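Local coordinates for protein ForH (Streptomyces kaniharaensis, PDB 6NKO) that is of unsettled function but probably acts in formycin A biosynthesis as an IMP cyclohydrolase-like enzyme, perhaps closing the pyrimidine ring, at residues 158-163 with 195-200; 24-29 with 143-148; 120-125 with 199-204; 31-36 with 51-56; 169-174 with 181-186. All coordinates share one frame; numbering follows the deposited sequence.

Contact 1 (158-163 with 195-200)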
# COMPACT_ATOMS: atom_id res chain seq x y z
N PRO A 158 -3.98 0.17 7.31
CA PRO A 158 -3.44 -0.83 6.39
C PRO A 158 -4.52 -1.62 5.68
O PRO A 158 -5.20 -2.45 6.30
CB PRO A 158 -2.60 -1.73 7.31
CG PRO A 158 -3.18 -1.50 8.73
CD PRO A 158 -4.23 -0.41 8.64
N LEU A 159 -4.70 -1.40 4.38
CA LEU A 159 -5.75 -2.06 3.61
C LEU A 159 -5.13 -2.97 2.57
O LEU A 159 -4.15 -2.60 1.91
CB LEU A 159 -6.66 -1.04 2.93
CG LEU A 159 -7.68 -0.34 3.83
CD1 LEU A 159 -8.16 0.96 3.19
CD2 LEU A 159 -8.86 -1.26 4.16
N SER A 160 -5.72 -4.16 2.40
CA SER A 160 -5.26 -5.12 1.40
C SER A 160 -6.44 -5.74 0.68
O SER A 160 -6.52 -5.70 -0.55
CB SER A 160 -4.41 -6.22 2.05
OG SER A 160 -3.75 -7.01 1.07
N ASP A 161 -7.36 -6.33 1.44
CA ASP A 161 -8.53 -6.99 0.88
C ASP A 161 -9.51 -5.97 0.32
O ASP A 161 -10.00 -5.11 1.07
CB ASP A 161 -9.21 -7.84 1.95
CG ASP A 161 -10.29 -8.75 1.40
OD1 ASP A 161 -10.46 -8.81 0.16
OD2 ASP A 161 -10.98 -9.41 2.20
N PRO A 162 -9.83 -6.01 -0.98
CA PRO A 162 -10.80 -5.06 -1.54
C PRO A 162 -12.19 -5.13 -0.91
O PRO A 162 -13.01 -4.24 -1.17
CB PRO A 162 -10.85 -5.43 -3.03
CG PRO A 162 -9.54 -6.12 -3.29
CD PRO A 162 -9.20 -6.85 -2.02
N ASP A 163 -12.47 -6.14 -0.09
CA ASP A 163 -13.75 -6.20 0.62
C ASP A 163 -13.78 -5.33 1.86
O ASP A 163 -14.84 -5.17 2.46
CB ASP A 163 -14.07 -7.65 1.00
CG ASP A 163 -14.42 -8.51 -0.21
OD1 ASP A 163 -14.98 -7.96 -1.18
OD2 ASP A 163 -14.13 -9.72 -0.18
N PHE A 195 -0.79 -8.61 8.07
CA PHE A 195 0.31 -9.54 8.30
C PHE A 195 -0.06 -10.96 7.89
O PHE A 195 0.80 -11.72 7.42
CB PHE A 195 0.73 -9.51 9.77
CG PHE A 195 1.66 -8.38 10.11
CD1 PHE A 195 2.95 -8.35 9.62
CD2 PHE A 195 1.23 -7.33 10.92
CE1 PHE A 195 3.81 -7.31 9.92
CE2 PHE A 195 2.08 -6.28 11.22
CZ PHE A 195 3.37 -6.27 10.72
N ARG A 196 -1.33 -11.33 8.05
CA ARG A 196 -1.78 -12.66 7.63
C ARG A 196 -1.71 -12.81 6.12
O ARG A 196 -1.24 -13.83 5.61
CB ARG A 196 -3.20 -12.91 8.14
CG ARG A 196 -3.57 -14.37 8.29
CD ARG A 196 -4.90 -14.52 9.01
NE ARG A 196 -4.88 -13.89 10.33
CZ ARG A 196 -4.50 -14.51 11.45
NH1 ARG A 196 -4.11 -15.78 11.41
NH2 ARG A 196 -4.51 -13.87 12.61
N ILE A 197 -2.19 -11.80 5.39
CA ILE A 197 -2.13 -11.85 3.93
C ILE A 197 -0.68 -11.88 3.45
O ILE A 197 -0.33 -12.61 2.52
CB ILE A 197 -2.91 -10.66 3.33
CG1 ILE A 197 -4.42 -10.90 3.45
CG2 ILE A 197 -2.53 -10.42 1.88
CD1 ILE A 197 -5.23 -9.63 3.56
N SER A 198 0.19 -11.09 4.10
CA SER A 198 1.59 -11.08 3.71
C SER A 198 2.26 -12.41 4.02
O SER A 198 3.07 -12.91 3.22
CB SER A 198 2.32 -9.94 4.42
OG SER A 198 1.96 -8.69 3.86
N GLY A 199 1.94 -13.01 5.16
CA GLY A 199 2.51 -14.31 5.50
C GLY A 199 2.10 -15.39 4.52
O GLY A 199 2.92 -16.23 4.14
N ALA A 200 0.84 -15.39 4.10
CA ALA A 200 0.38 -16.37 3.13
C ALA A 200 0.98 -16.10 1.75
O ALA A 200 1.25 -17.05 1.00
CB ALA A 200 -1.15 -16.37 3.05
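Ser160 meets Ile197 where the chain leaves strand 157-159 and passes beside the long helix 184-212. The two CA atoms are 7.8 Å apart. Ser160 sends its side chain toward the helix, and Ile197 answers with both of its branches. The branch methyl CG2 of Ile197 touches Ser160 OG at 3.7 Å. The end methyl lies alongside the CB-OG bond of the serine, with Ile197 CD1 3.8 Å from Ser160 CB. Tyr119 also packs on Ile197. The chi1 of Ser160, -169°, sets OG opposite the backbone N. There OG is already satisfied by a hydrogen bond with Asn117 O, so the isoleucine adds only van der Waals contact to a polar atom that is held elsewhere. Strand 157-159 is an outermost strand of the five-stranded parallel sheet of this MGS-like alpha/beta fold. Leu159 is bonded through its backbone to Val115 and Asn117, and Ser160 O, just past the strand, accepts a hydrogen bond from Asn118 ND2. Asp161 comes next, and its backbone N is at the limit of contact, 4.5 Å from Ile197 CD1. The carboxylate passes the isoleucine by and forms a salt bridge with Lys193, one turn earlier on the helix. Its other oxygen, Asp161 OD1, accepts a weak bond of 3.4 Å from Asp163 N, an Asx turn across Pro162.

Contact 2 (24-29 with 143-148)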
# COMPACT_ATOMS: atom_id res chain seq x y z
N VAL A 24 -1.71 6.16 -0.15
CA VAL A 24 -0.86 5.55 -1.17
C VAL A 24 -1.55 4.28 -1.65
O VAL A 24 -1.79 3.36 -0.86
CB VAL A 24 0.55 5.24 -0.64
CG1 VAL A 24 1.40 4.57 -1.72
CG2 VAL A 24 1.22 6.51 -0.14
N LEU A 25 -1.86 4.22 -2.94
CA LEU A 25 -2.58 3.10 -3.55
C LEU A 25 -1.60 2.32 -4.42
O LEU A 25 -1.23 2.77 -5.51
CB LEU A 25 -3.77 3.60 -4.37
CG LEU A 25 -5.13 3.72 -3.69
CD1 LEU A 25 -5.03 4.26 -2.27
CD2 LEU A 25 -6.06 4.60 -4.52
N ALA A 26 -1.18 1.14 -3.94
CA ALA A 26 -0.23 0.28 -4.65
C ALA A 26 -0.82 -1.12 -4.78
O ALA A 26 -0.34 -2.07 -4.18
CB ALA A 26 1.12 0.25 -3.92
N VAL A 27 -1.87 -1.24 -5.59
CA VAL A 27 -2.63 -2.48 -5.71
C VAL A 27 -2.40 -3.09 -7.08
O VAL A 27 -2.29 -2.37 -8.09
CB VAL A 27 -4.13 -2.26 -5.45
CG1 VAL A 27 -4.36 -1.79 -4.02
CG2 VAL A 27 -4.72 -1.28 -6.45
N SER A 28 -2.30 -4.42 -7.12
CA SER A 28 -2.29 -5.17 -8.37
C SER A 28 -3.68 -5.67 -8.73
O SER A 28 -4.05 -5.69 -9.91
CB SER A 28 -1.32 -6.35 -8.26
OG SER A 28 -0.02 -5.91 -7.92
N ASP A 29 -4.45 -6.08 -7.72
CA ASP A 29 -5.87 -6.38 -7.88
C ASP A 29 -6.64 -5.07 -7.82
O ASP A 29 -6.72 -4.44 -6.76
CB ASP A 29 -6.32 -7.35 -6.79
CG ASP A 29 -7.81 -7.67 -6.86
OD1 ASP A 29 -8.46 -7.31 -7.86
OD2 ASP A 29 -8.32 -8.28 -5.90
N PRO A 143 4.70 -4.81 0.07
CA PRO A 143 4.58 -5.36 1.43
C PRO A 143 5.39 -4.60 2.46
O PRO A 143 5.03 -4.61 3.64
CB PRO A 143 5.06 -6.81 1.28
CG PRO A 143 5.55 -6.95 -0.13
CD PRO A 143 4.94 -5.86 -0.93
N ALA A 144 6.49 -3.95 2.07
CA ALA A 144 7.21 -3.10 3.01
C ALA A 144 6.32 -1.96 3.50
O ALA A 144 6.32 -1.63 4.69
CB ALA A 144 8.49 -2.56 2.39
N MET A 145 5.54 -1.36 2.59
CA MET A 145 4.61 -0.31 2.99
C MET A 145 3.46 -0.89 3.81
O MET A 145 3.02 -0.27 4.79
CB MET A 145 4.06 0.41 1.76
CG MET A 145 5.10 1.17 0.94
SD MET A 145 4.32 2.33 -0.22
CE MET A 145 3.74 1.20 -1.48
N LEU A 146 2.95 -2.06 3.43
CA LEU A 146 1.78 -2.62 4.10
C LEU A 146 2.14 -3.17 5.48
O LEU A 146 1.41 -2.93 6.45
CB LEU A 146 1.15 -3.71 3.24
CG LEU A 146 -0.00 -4.47 3.90
CD1 LEU A 146 -1.22 -3.57 4.01
CD2 LEU A 146 -0.33 -5.74 3.12
N ARG A 147 3.25 -3.90 5.59
CA ARG A 147 3.70 -4.37 6.90
C ARG A 147 4.09 -3.20 7.79
O ARG A 147 3.88 -3.26 9.01
CB ARG A 147 4.88 -5.33 6.74
CG ARG A 147 4.54 -6.63 6.02
CD ARG A 147 5.79 -7.44 5.72
NE ARG A 147 6.35 -8.04 6.93
CZ ARG A 147 7.44 -7.60 7.54
NH1 ARG A 147 8.10 -6.56 7.06
NH2 ARG A 147 7.87 -8.21 8.64
N GLY A 148 4.65 -2.14 7.22
CA GLY A 148 4.96 -0.96 8.01
C GLY A 148 3.71 -0.24 8.48
O GLY A 148 3.64 0.24 9.61
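Met145 reaches from helix 141-151 to strand 22-26 and touches Val24 and Ala26 with the end of its chain. Its methyl CE rests on the methyl of the alanine, 3.7 Å from Ala26 CB. The sulfur faces the valine, with Met145 SD 4.0 Å from Val24 CG1. CE is almost as near to the same methyl, at 4.1 Å from Val24 CG1. The thioether thus runs over both strand residues, and the valine and methionine side chains stand at about a right angle. The bend at the last torsion of Met145, chi3 -76°, turns CE from the line of the chain toward Ala26. Val24 and Ala26 are two apart on a beta strand, so their side chains leave the same face. Leu25 between them points to the other face. This is helix-on-sheet packing of an alpha/beta fold, near the centre of the chain. Strand 22-26 is the middle strand of the parallel sheet. It is held by backbone hydrogen bonds to strand 114-117 through Val24 and Ala26, and to strand 46-49 through Leu25. All three touching residues are buried. Farther out, Val115 of the neighbouring strand and Val88, Met89 and Ile92 of helix 86-93 also pack against Met145. Leu146, the next residue on the helix, turns to helix 184-212 and meets Ala194 and Ser198.

Contact 3 (120-125 with 199-204)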
# COMPACT_ATOMS: atom_id res chain seq x y z
N TYR A 120 -0.39 -9.60 -7.37
CA TYR A 120 -0.82 -10.30 -8.57
C TYR A 120 -1.09 -11.78 -8.26
O TYR A 120 -0.61 -12.33 -7.26
CB TYR A 120 0.23 -10.19 -9.67
CG TYR A 120 0.32 -8.82 -10.30
CD1 TYR A 120 -0.72 -8.34 -11.09
CD2 TYR A 120 1.43 -8.02 -10.11
CE1 TYR A 120 -0.64 -7.09 -11.67
CE2 TYR A 120 1.51 -6.76 -10.68
CZ TYR A 120 0.47 -6.30 -11.46
OH TYR A 120 0.54 -5.06 -12.04
N LEU A 121 -1.86 -12.41 -9.14
CA LEU A 121 -2.17 -13.83 -8.99
C LEU A 121 -0.93 -14.66 -9.27
O LEU A 121 -0.23 -14.44 -10.27
CB LEU A 121 -3.30 -14.23 -9.93
CG LEU A 121 -4.68 -13.64 -9.63
CD1 LEU A 121 -5.64 -13.94 -10.78
CD2 LEU A 121 -5.23 -14.18 -8.32
N LEU A 122 -0.65 -15.63 -8.40
CA LEU A 122 0.52 -16.45 -8.66
C LEU A 122 0.11 -17.80 -9.25
O LEU A 122 -0.96 -18.33 -8.93
CB LEU A 122 1.32 -16.68 -7.38
CG LEU A 122 1.89 -15.44 -6.70
CD1 LEU A 122 2.00 -15.67 -5.20
CD2 LEU A 122 3.23 -15.05 -7.29
N PRO A 123 0.96 -18.38 -10.11
CA PRO A 123 0.63 -19.69 -10.69
C PRO A 123 0.78 -20.82 -9.69
O PRO A 123 1.17 -20.60 -8.54
CB PRO A 123 1.64 -19.82 -11.84
CG PRO A 123 2.80 -18.99 -11.40
CD PRO A 123 2.21 -17.83 -10.65
N GLU A 124 0.48 -22.05 -10.12
CA GLU A 124 0.52 -23.19 -9.23
C GLU A 124 1.92 -23.79 -9.18
O GLU A 124 2.70 -23.67 -10.13
CB GLU A 124 -0.47 -24.26 -9.69
CG GLU A 124 -1.95 -23.86 -9.56
CD GLU A 124 -2.31 -23.24 -8.21
OE1 GLU A 124 -1.95 -22.07 -7.95
OE2 GLU A 124 -2.96 -23.94 -7.41
N PRO A 125 2.29 -24.42 -8.06
CA PRO A 125 3.59 -25.09 -7.95
C PRO A 125 3.61 -26.40 -8.72
O PRO A 125 3.03 -27.40 -8.29
CB PRO A 125 3.75 -25.31 -6.44
CG PRO A 125 2.35 -25.38 -5.93
CD PRO A 125 1.54 -24.45 -6.79
N GLY A 199 1.94 -13.01 5.16
CA GLY A 199 2.51 -14.31 5.50
C GLY A 199 2.10 -15.39 4.52
O GLY A 199 2.92 -16.23 4.14
N ALA A 200 0.84 -15.39 4.10
CA ALA A 200 0.38 -16.37 3.13
C ALA A 200 0.98 -16.10 1.75
O ALA A 200 1.25 -17.05 1.00
CB ALA A 200 -1.15 -16.37 3.05
N TYR A 201 1.18 -14.83 1.41
CA TYR A 201 1.82 -14.47 0.15
C TYR A 201 3.24 -15.04 0.08
O TYR A 201 3.63 -15.65 -0.92
CB TYR A 201 1.83 -12.95 0.00
CG TYR A 201 2.39 -12.42 -1.30
CD1 TYR A 201 2.21 -13.12 -2.49
CD2 TYR A 201 3.09 -11.23 -1.34
CE1 TYR A 201 2.73 -12.63 -3.68
CE2 TYR A 201 3.60 -10.73 -2.52
CZ TYR A 201 3.42 -11.44 -3.69
OH TYR A 201 3.93 -10.94 -4.87
N ASP A 202 4.03 -14.85 1.15
CA ASP A 202 5.40 -15.35 1.15
C ASP A 202 5.46 -16.87 1.17
O ASP A 202 6.37 -17.46 0.57
CB ASP A 202 6.16 -14.78 2.36
CG ASP A 202 6.62 -13.35 2.14
OD1 ASP A 202 6.43 -12.82 1.02
OD2 ASP A 202 7.18 -12.76 3.09
N ALA A 203 4.51 -17.53 1.84
CA ALA A 203 4.52 -18.99 1.87
C ALA A 203 4.21 -19.57 0.50
O ALA A 203 4.78 -20.60 0.11
CB ALA A 203 3.52 -19.50 2.92
N SER A 204 3.31 -18.92 -0.25
CA SER A 204 3.03 -19.37 -1.61
C SER A 204 4.23 -19.16 -2.52
O SER A 204 4.55 -20.03 -3.35
CB SER A 204 1.81 -18.64 -2.16
OG SER A 204 0.61 -19.12 -1.57
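Leu122 and Ser204 are the pair whose backbones come nearest, CA to CA 8.0 Å, where an extended loop passes one side of a helix. Segment 120-125 has no regular structure, and its phi and psi values are those of an open chain. Segment 199-204 is part of helix 184-212, with regular backbone bonds such as Ala203 N to Gly199 O. The side-chain contact is carried by one methyl. Leu122 CD1 lies 3.5 Å from Tyr201 CE1 and 3.7 Å from Tyr201 CD1. It sits in the plane of the ring, at its edge, so this is not a CH-pi contact over a face. The same methyl is 4.3 Å from Ser204 CB, a looser touch one turn along. Tyr201 has chi1 -176°, which carries its ring away from the helix axis and toward the loop. Here the loop that follows strand 114-117 of the MGS-like alpha/beta domain runs out beside the C-terminal half of the long helix. Tyr201 is fixed by other partners. Its ring stacks with Tyr119, and its OH is hydrogen-bonded to Asp139 N. Phe134, Val205 and Leu208 also pack on Leu122.

Contact 4 (31-36 with 51-56)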
# COMPACT_ATOMS: atom_id res chain seq x y z
N ARG A 31 -9.80 -4.40 -8.12
CA ARG A 31 -11.21 -4.43 -7.76
C ARG A 31 -11.50 -3.45 -6.62
O ARG A 31 -10.80 -3.44 -5.61
CB ARG A 31 -11.62 -5.85 -7.35
CG ARG A 31 -12.95 -5.93 -6.61
CD ARG A 31 -13.56 -7.32 -6.71
NE ARG A 31 -13.05 -8.22 -5.68
CZ ARG A 31 -13.46 -8.23 -4.42
NH1 ARG A 31 -14.40 -7.38 -4.02
NH2 ARG A 31 -12.92 -9.08 -3.55
N ASN A 32 -12.52 -2.61 -6.82
CA ASN A 32 -13.00 -1.61 -5.88
C ASN A 32 -12.02 -0.46 -5.66
O ASN A 32 -12.22 0.35 -4.75
CB ASN A 32 -13.34 -2.21 -4.51
CG ASN A 32 -14.45 -3.24 -4.60
OD1 ASN A 32 -15.17 -3.31 -5.59
ND2 ASN A 32 -14.61 -4.03 -3.54
N ILE A 33 -10.96 -0.36 -6.47
CA ILE A 33 -9.96 0.68 -6.23
C ILE A 33 -10.48 2.06 -6.63
O ILE A 33 -10.05 3.07 -6.07
CB ILE A 33 -8.64 0.34 -6.94
CG1 ILE A 33 -7.46 1.04 -6.24
CG2 ILE A 33 -8.68 0.75 -8.41
CD1 ILE A 33 -7.44 0.84 -4.74
N GLU A 34 -11.40 2.12 -7.59
CA GLU A 34 -11.91 3.41 -8.05
C GLU A 34 -12.89 4.04 -7.06
O GLU A 34 -12.79 5.24 -6.80
CB GLU A 34 -12.55 3.29 -9.43
CG GLU A 34 -12.92 4.63 -10.05
CD GLU A 34 -13.49 4.51 -11.45
OE1 GLU A 34 -13.49 3.39 -12.00
OE2 GLU A 34 -13.94 5.54 -12.00
N PRO A 35 -13.85 3.29 -6.50
CA PRO A 35 -14.72 3.91 -5.48
C PRO A 35 -13.96 4.36 -4.25
O PRO A 35 -14.41 5.26 -3.54
CB PRO A 35 -15.73 2.81 -5.15
CG PRO A 35 -15.71 1.90 -6.32
CD PRO A 35 -14.30 1.92 -6.81
N LEU A 36 -12.81 3.74 -3.96
CA LEU A 36 -12.00 4.17 -2.83
C LEU A 36 -11.21 5.43 -3.16
O LEU A 36 -11.26 6.42 -2.42
CB LEU A 36 -11.07 3.04 -2.39
CG LEU A 36 -10.11 3.35 -1.23
CD1 LEU A 36 -10.88 3.57 0.06
CD2 LEU A 36 -9.08 2.24 -1.06
N GLU A 51 2.38 2.54 -10.42
CA GLU A 51 2.30 2.67 -11.88
C GLU A 51 0.96 2.18 -12.42
O GLU A 51 0.31 2.87 -13.20
CB GLU A 51 3.49 1.95 -12.52
CG GLU A 51 3.48 0.42 -12.42
CD GLU A 51 3.99 -0.10 -11.09
OE1 GLU A 51 4.58 0.69 -10.31
OE2 GLU A 51 3.80 -1.30 -10.80
N GLY A 52 0.53 0.98 -12.01
CA GLY A 52 -0.68 0.41 -12.58
C GLY A 52 -1.93 1.17 -12.19
O GLY A 52 -2.74 1.55 -13.04
N THR A 53 -2.10 1.40 -10.88
CA THR A 53 -3.29 2.10 -10.40
C THR A 53 -3.37 3.52 -10.95
O THR A 53 -4.47 4.03 -11.18
CB THR A 53 -3.28 2.14 -8.87
OG1 THR A 53 -2.79 0.89 -8.36
CG2 THR A 53 -4.67 2.38 -8.34
N TYR A 54 -2.22 4.16 -11.18
CA TYR A 54 -2.21 5.56 -11.59
C TYR A 54 -2.85 5.73 -12.97
O TYR A 54 -3.74 6.57 -13.15
CB TYR A 54 -0.78 6.10 -11.59
CG TYR A 54 -0.65 7.52 -12.12
CD1 TYR A 54 -0.98 8.60 -11.32
CD2 TYR A 54 -0.20 7.76 -13.41
CE1 TYR A 54 -0.86 9.90 -11.79
CE2 TYR A 54 -0.08 9.05 -13.89
CZ TYR A 54 -0.41 10.12 -13.07
OH TYR A 54 -0.30 11.41 -13.55
N ARG A 55 -2.40 4.95 -13.95
CA ARG A 55 -2.91 5.10 -15.31
C ARG A 55 -4.40 4.80 -15.38
O ARG A 55 -5.14 5.46 -16.13
CB ARG A 55 -2.13 4.20 -16.27
CG ARG A 55 -2.43 4.45 -17.74
CD ARG A 55 -1.70 5.68 -18.26
NE ARG A 55 -2.47 6.90 -18.05
CZ ARG A 55 -1.93 8.11 -17.91
NH1 ARG A 55 -0.62 8.26 -17.96
NH2 ARG A 55 -2.71 9.17 -17.72
N LEU A 56 -4.87 3.83 -14.60
CA LEU A 56 -6.29 3.50 -14.60
C LEU A 56 -7.11 4.62 -13.99
O LEU A 56 -8.17 4.99 -14.53
CB LEU A 56 -6.51 2.19 -13.84
CG LEU A 56 -7.97 1.81 -13.58
CD1 LEU A 56 -8.55 1.08 -14.78
CD2 LEU A 56 -8.08 0.96 -12.33
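Ile33 puts the CG1 methylene of its longer branch against Thr53, with CG1 roughly opposite the backbone N at chi1 -156°, while CD1 leads off toward Leu25 of the sheet. The same chi1 leaves CG2 between the backbone N and the carbonyl carbon, from where it faces Leu56. One side chain thereby serves two residues a turn apart on the second helix. The setting is two successive beta-alpha-beta crossovers of the parallel sheet. Helix 33-42 links strands 22-26 and 46-49, and helix 51-59 links strands 46-49 and 65-66. The two segments pack side by side near the starts of these helices, with Ile33 CA 8.0 Å from Thr53 CA. Thr53 offers its methyl, since its own CG2 stands opposite the backbone N while OG1 is set beside that N. Ile33 CG1 meets Thr53 CG2 at 3.7 Å, and the two side chains stand at about a right angle. Val27, in the loop after strand 22-26, packs on both of these residues. Tyr165 of helix 165-174 also touches Ile33. Ile33 and Thr53 are buried, whereas Leu56 lies at the exposed margin. The contact there is methyl to methyl, with Leu56 CD2 4.0 Å from Ile33 CG2.

Contact 5 (169-174 with 181-186)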
# COMPACT_ATOMS: atom_id res chain seq x y z
N LEU A 169 -14.04 3.55 3.91
CA LEU A 169 -14.48 4.78 3.26
C LEU A 169 -15.73 5.34 3.92
O LEU A 169 -15.86 6.56 4.08
CB LEU A 169 -14.73 4.52 1.77
CG LEU A 169 -15.28 5.70 0.97
CD1 LEU A 169 -14.35 6.91 1.08
CD2 LEU A 169 -15.50 5.32 -0.49
N LYS A 170 -16.66 4.47 4.32
CA LYS A 170 -17.85 4.94 5.00
C LYS A 170 -17.51 5.54 6.36
O LYS A 170 -18.00 6.62 6.71
CB LYS A 170 -18.86 3.79 5.16
CG LYS A 170 -19.41 3.28 3.84
CD LYS A 170 -20.87 2.89 3.94
CE LYS A 170 -21.36 2.29 2.63
NZ LYS A 170 -21.01 3.15 1.46
N LEU A 171 -16.64 4.87 7.12
CA LEU A 171 -16.21 5.40 8.42
C LEU A 171 -15.60 6.79 8.27
O LEU A 171 -15.93 7.72 9.01
CB LEU A 171 -15.22 4.45 9.07
CG LEU A 171 -15.78 3.26 9.86
CD1 LEU A 171 -14.70 2.23 10.09
CD2 LEU A 171 -16.37 3.74 11.18
N LEU A 172 -14.69 6.95 7.30
CA LEU A 172 -14.09 8.26 7.06
C LEU A 172 -15.13 9.28 6.63
O LEU A 172 -14.98 10.48 6.90
CB LEU A 172 -12.98 8.15 6.01
CG LEU A 172 -11.67 7.48 6.43
CD1 LEU A 172 -10.81 7.19 5.22
CD2 LEU A 172 -10.92 8.34 7.43
N GLU A 173 -16.19 8.83 5.96
CA GLU A 173 -17.22 9.76 5.49
C GLU A 173 -18.12 10.24 6.62
O GLU A 173 -18.57 11.39 6.59
CB GLU A 173 -18.05 9.11 4.39
CG GLU A 173 -17.56 9.44 2.98
CD GLU A 173 -18.08 8.49 1.92
OE1 GLU A 173 -17.62 8.58 0.77
OE2 GLU A 173 -18.96 7.66 2.25
N GLN A 174 -18.39 9.40 7.63
CA GLN A 174 -19.15 9.87 8.78
C GLN A 174 -18.34 10.87 9.61
O GLN A 174 -18.92 11.81 10.18
CB GLN A 174 -19.58 8.70 9.67
CG GLN A 174 -19.84 7.39 8.95
CD GLN A 174 -21.22 7.32 8.32
OE1 GLN A 174 -21.95 8.30 8.29
NE2 GLN A 174 -21.57 6.15 7.80
N ALA A 181 -11.57 8.93 12.41
CA ALA A 181 -12.87 8.30 12.22
C ALA A 181 -12.78 6.78 12.08
O ALA A 181 -13.82 6.12 12.15
CB ALA A 181 -13.56 8.89 10.99
N VAL A 182 -11.59 6.23 11.87
CA VAL A 182 -11.38 4.78 11.88
C VAL A 182 -10.80 4.42 13.25
O VAL A 182 -9.65 4.77 13.53
CB VAL A 182 -10.45 4.33 10.75
CG1 VAL A 182 -10.39 2.81 10.70
CG2 VAL A 182 -10.91 4.89 9.41
N PRO A 183 -11.55 3.74 14.11
CA PRO A 183 -11.12 3.57 15.50
C PRO A 183 -9.91 2.65 15.62
O PRO A 183 -9.51 1.95 14.69
CB PRO A 183 -12.35 2.96 16.19
CG PRO A 183 -13.11 2.31 15.09
CD PRO A 183 -12.88 3.15 13.86
N VAL A 184 -9.32 2.67 16.82
CA VAL A 184 -8.18 1.82 17.13
C VAL A 184 -8.54 0.35 16.94
O VAL A 184 -7.74 -0.44 16.42
CB VAL A 184 -7.69 2.10 18.56
CG1 VAL A 184 -6.61 1.11 18.97
CG2 VAL A 184 -7.18 3.53 18.68
N GLU A 185 -9.75 -0.03 17.34
CA GLU A 185 -10.15 -1.44 17.29
C GLU A 185 -10.21 -1.95 15.86
O GLU A 185 -9.81 -3.09 15.58
CB GLU A 185 -11.51 -1.61 17.99
CG GLU A 185 -11.61 -0.90 19.34
CD GLU A 185 -12.14 0.52 19.22
OE1 GLU A 185 -11.37 1.47 19.49
OE2 GLU A 185 -13.33 0.70 18.86
N ARG A 186 -10.70 -1.13 14.93
CA ARG A 186 -10.76 -1.54 13.53
C ARG A 186 -9.37 -1.57 12.91
O ARG A 186 -9.10 -2.39 12.03
CB ARG A 186 -11.69 -0.62 12.75
CG ARG A 186 -11.78 -0.93 11.26
CD ARG A 186 -12.55 -2.22 10.99
NE ARG A 186 -12.75 -2.44 9.56
CZ ARG A 186 -12.72 -3.64 8.98
NH1 ARG A 186 -12.48 -4.73 9.70
NH2 ARG A 186 -12.91 -3.75 7.67
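The connection between helix 165-174 and helix 184-212 brings Leu171 and Leu172, near the end of the first helix, against the residues that lead into the second. The backbones come close, with Leu172 CA 5.3 Å from Ala181 CA. The methyl of the alanine sits by a helix carbonyl, Ala181 CB being 3.3 Å from Leu171 O. In the other direction, the leucine side chain lies along the carbonyl of the alanine. Leu171 CD2 is 3.6 Å from Ala181 O, and Leu171 CB is 3.8 Å from that same oxygen. The two residues thus touch twice, each with its side chain on the other's carbonyl oxygen. With chi1 -84°, Leu171 CG lies opposite its own carbonyl carbon, which sends both methyls toward the loop. The remaining methyl reaches on, Leu171 CD1 lying 4.3 Å from Pro183 CD. Pro183 is the N-cap residue of helix 184-212, so Leu171 bridges from one helix to the start of the next. This connection joins a helix packed against helix 33-42 of the alpha/beta fold to the long helix that runs on to the C-terminal end. Leu172 meets Val182 at a slant, its CG and methyl CD2 each 4.0 Å from Val182 CG2. Leu172 also packs with Leu40, Leu43 and Trp45, at the end of helix 33-42 and just after it. Arg186 only grazes the group, with CG 4.5 Å from Leu171 CD1. Its guanidinium group turns to Asp167, one helical turn before Leu171, and forms a salt bridge through NE. Val182 O accepts a hydrogen bond from Arg187 NE.

Contacts 1, 3 and 5 all use helix 184-212. Contact 5 lies near its start, contact 1 farther on and contact 3 beyond that; the centres of contacts 3 and 5 are about 30 Å apart. Contacts 1 and 2 both reach the parallel sheet, with centres about 9 Å apart. Contact 4 falls within the chain span of contact 2, and contact 5 within that of contact 1. Contacts 2 and 3 interleave along the sequence. Contacts 1 and 4 are joined by a salt bridge between Asp163 OD1 and Arg31 NH1, 3.0 Å. Through contact 3 the long helix meets a loop of the MGS-like domain, and through contact 1 the chain just past the edge strand.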